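Local coordinates for protein endo-1,4-beta-xylanase (Bacteroides thetaiotaomicron VPI-5482, PDB 3KST) that probably hydrolyses glycosidic bonds in plant polysaccharides such as xylan, as a calcium-containing member of glycoside hydrolase family 43, at residues 26-31 / 83-88; 92-97 / 105-110. All coordinates share one frame; numbering follows the deposited sequence. Where two conformers were deposited one is given.

Contact 1 (26-31 / 83-88); sequences DPYVMF and EVYYVE. With CA (calcium ion), chain C.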
ATOM      1  N   ASP A  26       3.822   5.216  -2.883  1.00  8.68           N
ATOM      2  CA  ASP A  26       2.788   4.343  -2.300  1.00  8.20           C
ATOM      3  C   ASP A  26       2.922   2.872  -2.747  1.00  8.28           C
ATOM      4  O   ASP A  26       1.915   2.253  -3.176  1.00  8.44           O
ATOM      5  CB  ASP A  26       1.425   4.917  -2.726  1.00  8.06           C
ATOM      6  CG  ASP A  26       1.272   6.419  -2.429  1.00  8.46           C
ATOM      7  OD1 ASP A  26       1.796   6.925  -1.388  1.00  5.28           O
ATOM      8  OD2 ASP A  26       0.583   7.106  -3.220  1.00  8.86           O
ATOM      9  N   PRO A  27       4.169   2.329  -2.731  1.00  7.35           N
ATOM     10  CA  PRO A  27       4.407   1.013  -3.286  1.00  7.67           C
ATOM     11  C   PRO A  27       3.725  -0.190  -2.637  1.00  7.78           C
ATOM     12  O   PRO A  27       3.442  -0.210  -1.424  1.00  7.18           O
ATOM     13  CB  PRO A  27       5.951   0.883  -3.189  1.00  7.13           C
ATOM     14  CG  PRO A  27       6.248   1.609  -1.940  1.00  6.76           C
ATOM     15  CD  PRO A  27       5.426   2.847  -2.150  1.00  6.79           C
ATOM     16  N   TYR A  28       3.426  -1.160  -3.501  1.00  8.32           N
ATOM     17  CA  TYR A  28       2.929  -2.472  -3.108  1.00  8.53           C
ATOM     18  C   TYR A  28       3.631  -3.562  -3.925  1.00  9.12           C
ATOM     19  O   TYR A  28       3.711  -3.434  -5.145  1.00 10.21           O
ATOM     20  CB  TYR A  28       1.415  -2.580  -3.361  1.00  8.37           C
ATOM     21  CG  TYR A  28       0.859  -3.866  -2.829  1.00  6.49           C
ATOM     22  CD1 TYR A  28       0.415  -3.958  -1.511  1.00  9.49           C
ATOM     23  CD2 TYR A  28       0.850  -5.035  -3.626  1.00  7.35           C
ATOM     24  CE1 TYR A  28      -0.070  -5.199  -0.989  1.00 10.41           C
ATOM     25  CE2 TYR A  28       0.358  -6.260  -3.119  1.00 12.05           C
ATOM     26  CZ  TYR A  28      -0.084  -6.340  -1.823  1.00 11.20           C
ATOM     27  OH  TYR A  28      -0.533  -7.543  -1.346  1.00 12.56           O
ATOM     28  N   VAL A  29       4.038  -4.647  -3.267  1.00  9.72           N
ATOM     29  CA  VAL A  29       4.666  -5.816  -3.886  1.00 10.39           C
ATOM     30  C   VAL A  29       3.823  -7.094  -3.682  1.00 10.90           C
ATOM     31  O   VAL A  29       3.460  -7.449  -2.546  1.00 11.16           O
ATOM     32  CB  VAL A  29       6.135  -6.007  -3.370  1.00  9.97           C
ATOM     33  CG1 VAL A  29       6.674  -7.434  -3.609  1.00  9.82           C
ATOM     34  CG2 VAL A  29       7.040  -4.967  -4.028  1.00  9.36           C
HETATM   35  N   MSE A  30       3.531  -7.777  -4.793  1.00 11.61           N
HETATM   36  CA  MSE A  30       2.909  -9.096  -4.784  1.00 12.10           C
HETATM   37  C   MSE A  30       3.988 -10.093  -5.183  1.00 13.85           C
HETATM   38  O   MSE A  30       4.669  -9.898  -6.212  1.00 14.23           O
HETATM   39  CB  MSE A  30       1.763  -9.213  -5.792  1.00 11.62           C
HETATM   40  CG  MSE A  30       1.202 -10.655  -5.879  1.00 12.04           C
HETATM   41 SE   MSE A  30      -0.230 -10.788  -7.116  0.75 11.06          SE
HETATM   42  CE  MSE A  30       0.695 -10.346  -8.741  1.00 16.00           C
ATOM     43  N   PHE A  31       4.133 -11.153  -4.383  1.00 15.36           N
ATOM     44  CA  PHE A  31       5.024 -12.269  -4.716  1.00 16.67           C
ATOM     45  C   PHE A  31       4.105 -13.349  -5.301  1.00 16.54           C
ATOM     46  O   PHE A  31       3.256 -13.899  -4.580  1.00 16.00           O
ATOM     47  CB  PHE A  31       5.771 -12.774  -3.492  1.00 17.21           C
ATOM     48  CG  PHE A  31       6.721 -13.901  -3.788  1.00 19.08           C
ATOM     49  CD1 PHE A  31       7.759 -13.725  -4.707  1.00 19.64           C
ATOM     50  CD2 PHE A  31       6.580 -15.145  -3.160  1.00 22.17           C
ATOM     51  CE1 PHE A  31       8.644 -14.763  -5.001  1.00 21.72           C
ATOM     52  CE2 PHE A  31       7.470 -16.194  -3.433  1.00 23.10           C
ATOM     53  CZ  PHE A  31       8.510 -16.002  -4.350  1.00 23.02           C
ATOM     54  N   GLU A  83      -2.916  -1.693  -5.068  1.00  8.39           N
ATOM     55  CA  GLU A  83      -2.504  -2.979  -4.469  1.00  9.44           C
ATOM     56  C   GLU A  83      -3.093  -4.046  -5.378  1.00  8.82           C
ATOM     57  O   GLU A  83      -4.202  -3.871  -5.883  1.00  9.71           O
ATOM     58  CB  GLU A  83      -2.959  -3.155  -3.023  1.00  9.43           C
ATOM     59  CG  GLU A  83      -2.448  -2.025  -2.078  1.00  9.00           C
ATOM     60  CD  GLU A  83      -2.489  -2.311  -0.571  1.00  8.85           C
ATOM     61  OE1 GLU A  83      -2.953  -3.391  -0.083  1.00  8.49           O
ATOM     62  OE2 GLU A  83      -1.990  -1.421   0.178  1.00  8.40           O
ATOM     63  N   VAL A  84      -2.333  -5.110  -5.623  1.00  9.26           N
ATOM     64  CA  VAL A  84      -2.745  -6.222  -6.493  1.00  9.63           C
ATOM     65  C   VAL A  84      -2.652  -7.537  -5.715  1.00 10.18           C
ATOM     66  O   VAL A  84      -1.642  -7.787  -5.035  1.00 10.77           O
ATOM     67  CB  VAL A  84      -1.879  -6.315  -7.748  1.00  8.98           C
ATOM     68  CG1 VAL A  84      -2.184  -7.588  -8.553  1.00  7.35           C
ATOM     69  CG2 VAL A  84      -2.075  -5.068  -8.660  1.00  8.96           C
ATOM     70  N   TYR A  85      -3.666  -8.391  -5.876  1.00 10.59           N
ATOM     71  CA  TYR A  85      -3.766  -9.653  -5.184  1.00 10.74           C
ATOM     72  C   TYR A  85      -4.313 -10.733  -6.108  1.00 12.26           C
ATOM     73  O   TYR A  85      -5.279 -10.500  -6.844  1.00 11.71           O
ATOM     74  CB  TYR A  85      -4.732  -9.574  -3.984  1.00 10.77           C
ATOM     75  CG  TYR A  85      -4.739  -8.289  -3.230  1.00  9.48           C
ATOM     76  CD1 TYR A  85      -3.752  -7.992  -2.283  1.00  7.20           C
ATOM     77  CD2 TYR A  85      -5.735  -7.339  -3.472  1.00  7.73           C
ATOM     78  CE1 TYR A  85      -3.787  -6.799  -1.580  1.00  7.09           C
ATOM     79  CE2 TYR A  85      -5.765  -6.171  -2.804  1.00  8.29           C
ATOM     80  CZ  TYR A  85      -4.781  -5.881  -1.863  1.00  5.65           C
ATOM     81  OH  TYR A  85      -4.833  -4.700  -1.204  1.00 11.31           O
ATOM     82  N   TYR A  86      -3.725 -11.927  -6.022  1.00 13.31           N
ATOM     83  CA  TYR A  86      -4.236 -13.083  -6.734  1.00 14.40           C
ATOM     84  C   TYR A  86      -5.220 -13.664  -5.731  1.00 15.28           C
ATOM     85  O   TYR A  86      -4.807 -14.058  -4.638  1.00 14.23           O
ATOM     86  CB  TYR A  86      -3.159 -14.104  -7.078  1.00 14.48           C
ATOM     87  CG  TYR A  86      -3.778 -15.329  -7.722  1.00 16.15           C
ATOM     88  CD1 TYR A  86      -4.293 -15.281  -9.013  1.00 17.19           C
ATOM     89  CD2 TYR A  86      -3.876 -16.526  -7.010  1.00 16.21           C
ATOM     90  CE1 TYR A  86      -4.923 -16.438  -9.599  1.00 17.52           C
ATOM     91  CE2 TYR A  86      -4.477 -17.675  -7.576  1.00 17.77           C
ATOM     92  CZ  TYR A  86      -4.979 -17.629  -8.860  1.00 19.51           C
ATOM     93  OH  TYR A  86      -5.565 -18.774  -9.354  1.00 22.26           O
ATOM     94  N   VAL A  87      -6.503 -13.643  -6.088  1.00 16.31           N
ATOM     95  CA  VAL A  87      -7.553 -14.170  -5.207  0.50 17.38           C
ATOM     96  C   VAL A  87      -7.841 -15.633  -5.594  1.00 18.21           C
ATOM     97  O   VAL A  87      -8.409 -15.925  -6.659  1.00 17.72           O
ATOM     98  CB  VAL A  87      -8.807 -13.275  -5.183  0.50 17.34           C
ATOM     99  CG1 VAL A  87      -8.467 -11.894  -4.598  0.50 17.10           C
ATOM    100  CG2 VAL A  87      -9.385 -13.124  -6.542  0.50 16.94           C
ATOM    101  N   GLU A  88      -7.425 -16.547  -4.707  1.00 20.04           N
ATOM    102  CA  GLU A  88      -7.554 -18.009  -4.898  1.00 21.89           C
ATOM    103  C   GLU A  88      -8.995 -18.450  -5.169  1.00 21.76           C
ATOM    104  O   GLU A  88      -9.226 -19.295  -6.053  1.00 22.04           O
ATOM    105  CB  GLU A  88      -6.970 -18.786  -3.698  1.00 22.36           C
ATOM    106  CG  GLU A  88      -6.479 -20.182  -4.053  1.00 25.98           C
ATOM    107  CD  GLU A  88      -5.227 -20.167  -4.936  1.00 29.13           C
ATOM    108  OE1 GLU A  88      -4.289 -19.384  -4.653  1.00 33.58           O
ATOM    109  OE2 GLU A  88      -5.164 -20.948  -5.912  1.00 33.24           O
TER
HETATM  110 CA    CA C 400      -1.248   0.777  -0.033  1.00  9.11          CA
HETATM  111  O   HOH W   1      -0.572   1.203  -2.458  1.00 11.40           O
HETATM  112  O   HOH W   2       1.109   0.039  -0.098  1.00 11.41           O
HETATM  113  O   HOH W   3      -0.606  -9.630  -3.446  1.00 14.20           O
HETATM  114  O   HOH W   4      -0.257   0.572   2.358  1.00  6.95           O
HETATM  115  O   HOH W   5      -3.336   1.349  -1.265  1.00  9.64           O
HETATM  116  O   HOH W   6      -3.044   1.408   1.679  1.00  6.98           O
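Y28 lays one ring face over the side chain of E83, with E83 CB 3.9 Å from the centroid of the Y28 ring in a CH-pi contact 17° off the ring normal. The carboxylate follows the ring nearly flat, its plane 24° away, and E83 CD comes to 3.5 Å from Y28 CD1. With CG of Y28 anti to the backbone N (chi1 -174°), the phenol reaches across to strand 83-87, where its OH lies at the edge of the Y85 ring, 3.3 Å from Y85 CE1. V84 N, buried without a polar partner in the model, lies against the Y28 ring, 3.8 Å from Y28 CD2. Further along, the selenomethionine M30, bent at its last torsion, brings CE to 4.0 Å from V84 CG1. The two strands run nearly parallel without sharing backbone bonds, as expected of the innermost strands of adjacent blades in the five-bladed beta-propeller of this family. Toward solvent, water replaces direct contact. One molecule donates to V84 O and is hydrogen-bonded to Y28 OH at 3.0 Å. At the other end E83 OE2 binds the calcium ion at 2.3 Å, while two waters of the metal shell donate to D26 O and P27 O; three further waters and H251 complete the shell. The second carboxylate oxygen, E83 OE1, accepts a 2.6 Å bond from Y85 OH and another from S132.

Contact 2 (92-97 / 105-110); sequences KFYLFY and VATSTT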
ATOM      1  N   LYS A  92      -8.112 -15.260 -10.266  1.00 17.24           N
ATOM      2  CA  LYS A  92      -7.949 -14.026 -11.030  1.00 16.06           C
ATOM      3  C   LYS A  92      -7.242 -12.962 -10.155  1.00 14.11           C
ATOM      4  O   LYS A  92      -7.329 -13.011  -8.920  1.00 12.61           O
ATOM      5  CB  LYS A  92      -9.351 -13.538 -11.414  1.00 17.13           C
ATOM      6  CG  LYS A  92      -9.457 -12.560 -12.560  1.00 17.87           C
ATOM      7  CD  LYS A  92     -10.911 -12.236 -12.954  1.00 20.48           C
ATOM      8  CE  LYS A  92     -11.713 -13.469 -13.417  1.00 21.77           C
ATOM      9  NZ  LYS A  92     -13.075 -13.093 -13.882  1.00 22.24           N
ATOM     10  N   PHE A  93      -6.580 -12.011 -10.807  1.00 13.12           N
ATOM     11  CA  PHE A  93      -5.905 -10.898 -10.120  1.00 12.51           C
ATOM     12  C   PHE A  93      -6.866  -9.712  -9.929  1.00 12.18           C
ATOM     13  O   PHE A  93      -7.620  -9.358 -10.835  1.00 12.52           O
ATOM     14  CB  PHE A  93      -4.644 -10.469 -10.881  1.00 12.66           C
ATOM     15  CG  PHE A  93      -3.642 -11.575 -11.016  1.00 11.42           C
ATOM     16  CD1 PHE A  93      -3.755 -12.506 -12.054  1.00 11.85           C
ATOM     17  CD2 PHE A  93      -2.615 -11.721 -10.080  1.00 10.82           C
ATOM     18  CE1 PHE A  93      -2.849 -13.548 -12.176  1.00 12.07           C
ATOM     19  CE2 PHE A  93      -1.709 -12.784 -10.192  1.00 12.99           C
ATOM     20  CZ  PHE A  93      -1.829 -13.687 -11.243  1.00 12.58           C
ATOM     21  N   TYR A  94      -6.834  -9.098  -8.746  1.00 12.76           N
ATOM     22  CA  TYR A  94      -7.635  -7.918  -8.423  1.00 11.88           C
ATOM     23  C   TYR A  94      -6.710  -6.748  -8.087  1.00 11.57           C
ATOM     24  O   TYR A  94      -5.791  -6.910  -7.280  1.00 10.29           O
ATOM     25  CB  TYR A  94      -8.583  -8.216  -7.247  1.00 12.47           C
ATOM     26  CG  TYR A  94      -9.795  -9.063  -7.654  1.00 13.47           C
ATOM     27  CD1 TYR A  94      -9.637 -10.371  -8.138  1.00 16.39           C
ATOM     28  CD2 TYR A  94     -11.102  -8.551  -7.590  1.00 14.17           C
ATOM     29  CE1 TYR A  94     -10.743 -11.136  -8.539  1.00 16.82           C
ATOM     30  CE2 TYR A  94     -12.220  -9.335  -7.967  1.00 15.29           C
ATOM     31  CZ  TYR A  94     -12.016 -10.634  -8.428  1.00 17.51           C
ATOM     32  OH  TYR A  94     -13.050 -11.434  -8.834  1.00 17.90           O
ATOM     33  N   LEU A  95      -6.923  -5.613  -8.766  1.00 11.34           N
ATOM     34  CA  LEU A  95      -6.225  -4.365  -8.515  1.00 10.64           C
ATOM     35  C   LEU A  95      -7.194  -3.407  -7.799  1.00 11.06           C
ATOM     36  O   LEU A  95      -8.208  -3.017  -8.371  1.00 11.65           O
ATOM     37  CB  LEU A  95      -5.755  -3.726  -9.834  1.00 11.52           C
ATOM     38  CG  LEU A  95      -5.307  -2.262  -9.859  1.00 11.86           C
ATOM     39  CD1 LEU A  95      -4.157  -2.109  -8.910  1.00  9.75           C
ATOM     40  CD2 LEU A  95      -5.019  -1.791 -11.303  1.00 12.30           C
ATOM     41  N   PHE A  96      -6.853  -3.029  -6.569  1.00  9.66           N
ATOM     42  CA  PHE A  96      -7.623  -2.082  -5.770  1.00  8.96           C
ATOM     43  C   PHE A  96      -6.842  -0.767  -5.791  1.00  8.51           C
ATOM     44  O   PHE A  96      -5.638  -0.758  -5.591  1.00  8.70           O
ATOM     45  CB  PHE A  96      -7.820  -2.599  -4.355  1.00  9.63           C
ATOM     46  CG  PHE A  96      -8.913  -3.605  -4.253  1.00  8.74           C
ATOM     47  CD1 PHE A  96      -8.710  -4.934  -4.636  1.00 10.70           C
ATOM     48  CD2 PHE A  96     -10.186  -3.210  -3.863  1.00 10.93           C
ATOM     49  CE1 PHE A  96      -9.787  -5.854  -4.563  1.00 10.64           C
ATOM     50  CE2 PHE A  96     -11.225  -4.119  -3.791  1.00 11.46           C
ATOM     51  CZ  PHE A  96     -11.028  -5.429  -4.137  1.00 11.71           C
ATOM     52  N   TYR A  97      -7.529   0.342  -6.007  1.00  8.77           N
ATOM     53  CA  TYR A  97      -6.831   1.620  -6.211  1.00  8.47           C
ATOM     54  C   TYR A  97      -7.725   2.823  -5.984  1.00  9.20           C
ATOM     55  O   TYR A  97      -8.917   2.664  -5.753  1.00  9.38           O
ATOM     56  CB  TYR A  97      -6.287   1.648  -7.638  1.00  9.55           C
ATOM     57  CG  TYR A  97      -7.333   1.563  -8.734  1.00  5.89           C
ATOM     58  CD1 TYR A  97      -7.914   0.330  -9.103  1.00  7.29           C
ATOM     59  CD2 TYR A  97      -7.744   2.705  -9.416  1.00  6.66           C
ATOM     60  CE1 TYR A  97      -8.895   0.240 -10.139  1.00  6.14           C
ATOM     61  CE2 TYR A  97      -8.720   2.637 -10.481  1.00  6.41           C
ATOM     62  CZ  TYR A  97      -9.283   1.391 -10.827  1.00  8.46           C
ATOM     63  OH  TYR A  97     -10.223   1.315 -11.840  1.00  8.20           O
ATOM     64  N   VAL A 105     -11.938  -0.903  -8.118  1.00 10.12           N
ATOM     65  CA  VAL A 105     -11.374  -2.225  -8.320  1.00 10.31           C
ATOM     66  C   VAL A 105     -11.498  -2.635  -9.786  1.00 10.51           C
ATOM     67  O   VAL A 105     -12.556  -2.418 -10.412  1.00 11.05           O
ATOM     68  CB  VAL A 105     -12.012  -3.300  -7.361  1.00  9.69           C
ATOM     69  CG1 VAL A 105     -13.522  -3.396  -7.533  1.00 12.17           C
ATOM     70  CG2 VAL A 105     -11.345  -4.680  -7.529  1.00 10.23           C
ATOM     71  N   ALA A 106     -10.398  -3.185 -10.302  1.00 10.39           N
ATOM     72  CA  ALA A 106     -10.278  -3.722 -11.658  1.00  9.85           C
ATOM     73  C   ALA A 106      -9.724  -5.125 -11.552  1.00  9.94           C
ATOM     74  O   ALA A 106      -9.228  -5.538 -10.493  1.00 10.02           O
ATOM     75  CB  ALA A 106      -9.333  -2.836 -12.516  1.00 10.54           C
ATOM     76  N   THR A 107      -9.873  -5.903 -12.622  1.00 10.72           N
ATOM     77  CA  THR A 107      -9.355  -7.258 -12.648  1.00 11.21           C
ATOM     78  C   THR A 107      -8.511  -7.545 -13.894  1.00 10.83           C
ATOM     79  O   THR A 107      -8.628  -6.875 -14.920  1.00 11.02           O
ATOM     80  CB  THR A 107     -10.479  -8.356 -12.514  1.00 10.84           C
ATOM     81  OG1 THR A 107     -11.206  -8.492 -13.742  1.00 13.22           O
ATOM     82  CG2 THR A 107     -11.453  -8.059 -11.390  1.00 11.25           C
ATOM     83  N   SER A 108      -7.709  -8.595 -13.768  1.00 12.01           N
ATOM     84  CA  SER A 108      -6.842  -9.112 -14.827  1.00 12.03           C
ATOM     85  C   SER A 108      -6.654 -10.606 -14.674  1.00 11.63           C
ATOM     86  O   SER A 108      -6.711 -11.148 -13.579  1.00 11.05           O
ATOM     87  CB  SER A 108      -5.472  -8.429 -14.756  1.00 11.95           C
ATOM     88  OG  SER A 108      -4.528  -8.903 -15.737  1.00 10.37           O
ATOM     89  N   THR A 109      -6.444 -11.285 -15.797  1.00 11.85           N
ATOM     90  CA  THR A 109      -6.099 -12.705 -15.755  1.00 12.75           C
ATOM     91  C   THR A 109      -4.592 -12.909 -15.500  1.00 12.87           C
ATOM     92  O   THR A 109      -4.190 -14.018 -15.201  1.00 12.35           O
ATOM     93  CB  THR A 109      -6.524 -13.443 -17.030  1.00 13.07           C
ATOM     94  OG1 THR A 109      -5.763 -12.987 -18.144  1.00 14.83           O
ATOM     95  CG2 THR A 109      -8.033 -13.258 -17.290  1.00 14.39           C
ATOM     96  N   THR A 110      -3.773 -11.859 -15.643  1.00 14.11           N
ATOM     97  CA  THR A 110      -2.330 -11.951 -15.418  1.00 13.71           C
ATOM     98  C   THR A 110      -1.829 -10.886 -14.420  1.00 14.13           C
ATOM     99  O   THR A 110      -2.530  -9.879 -14.185  1.00 13.68           O
ATOM    100  CB  THR A 110      -1.584 -11.834 -16.733  1.00 14.47           C
ATOM    101  OG1 THR A 110      -1.832 -10.547 -17.330  1.00 14.00           O
ATOM    102  CG2 THR A 110      -2.005 -12.981 -17.680  1.00 13.99           C
TER
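Strands 92-97 and 105-108 pair as an antiparallel hairpin in which F93 faces S108 and L95 faces A106 as hydrogen-bonded pairs, while Y94-T107 and F96-V105 are non-hydrogen-bonded pairs. Four backbone bonds hold this register, among them A106 N to L95 O at 2.9 Å. On the face that carries F96 and Y94, each ring lies alongside its cross-strand neighbour. V105 CG2 sits over the F96 ring, 3.6 Å from its centroid, and the methyl T107 CG2 covers the Y94 ring in the same way, 3.8 Å from the centroid and 15° off the normal. V105 CG2 also touches the rim of Y94, 3.9 Å from CD2. With an alanine in place of F96, V105 CG2 would probably lose the surface it rests on, and a gap would be likely to open between V105 and Y85. F93, on the other face, has its ring against the turn that follows the strand: T110 C lies over the ring, and T109 O approaches in its plane, 3.3 Å from CE1. S108 OG donates to T110 O at 2.7 Å, which helps fix this turn beside F93. CG of Y97, between backbone N and carbonyl carbon (chi1 61°), turns the ring edge to A106 N, 3.7 Å from Y97 CE1, while its OH bonds to S73. Polar pairing across the hairpin is thus left to the peptide groups, whereas F96 and Y94 meet V105 and T107 through methyls and aromatic carbons.

In the fold
Strand 80-87 passes directly into strand 92-99, and the two contacts share one three-stranded sheet: contact 1 joins its inner edge to strand 27-32 of the neighbouring blade, and contact 2 adds its outer strand. Their centres are 9 Å apart. Backbone bonds couple them, with Y85 O 2.8 Å from Y94 N and E83 O 2.9 Å from F96 N. Contact 1 borders the central calcium site and holds D26, the predicted proton acceptor; the E83 side chain lies about 7 Å from that of D130, predicted to tune the catalytic acid. Contact 2 stands further out, the F96 side chain about 9 Å from the calcium ion.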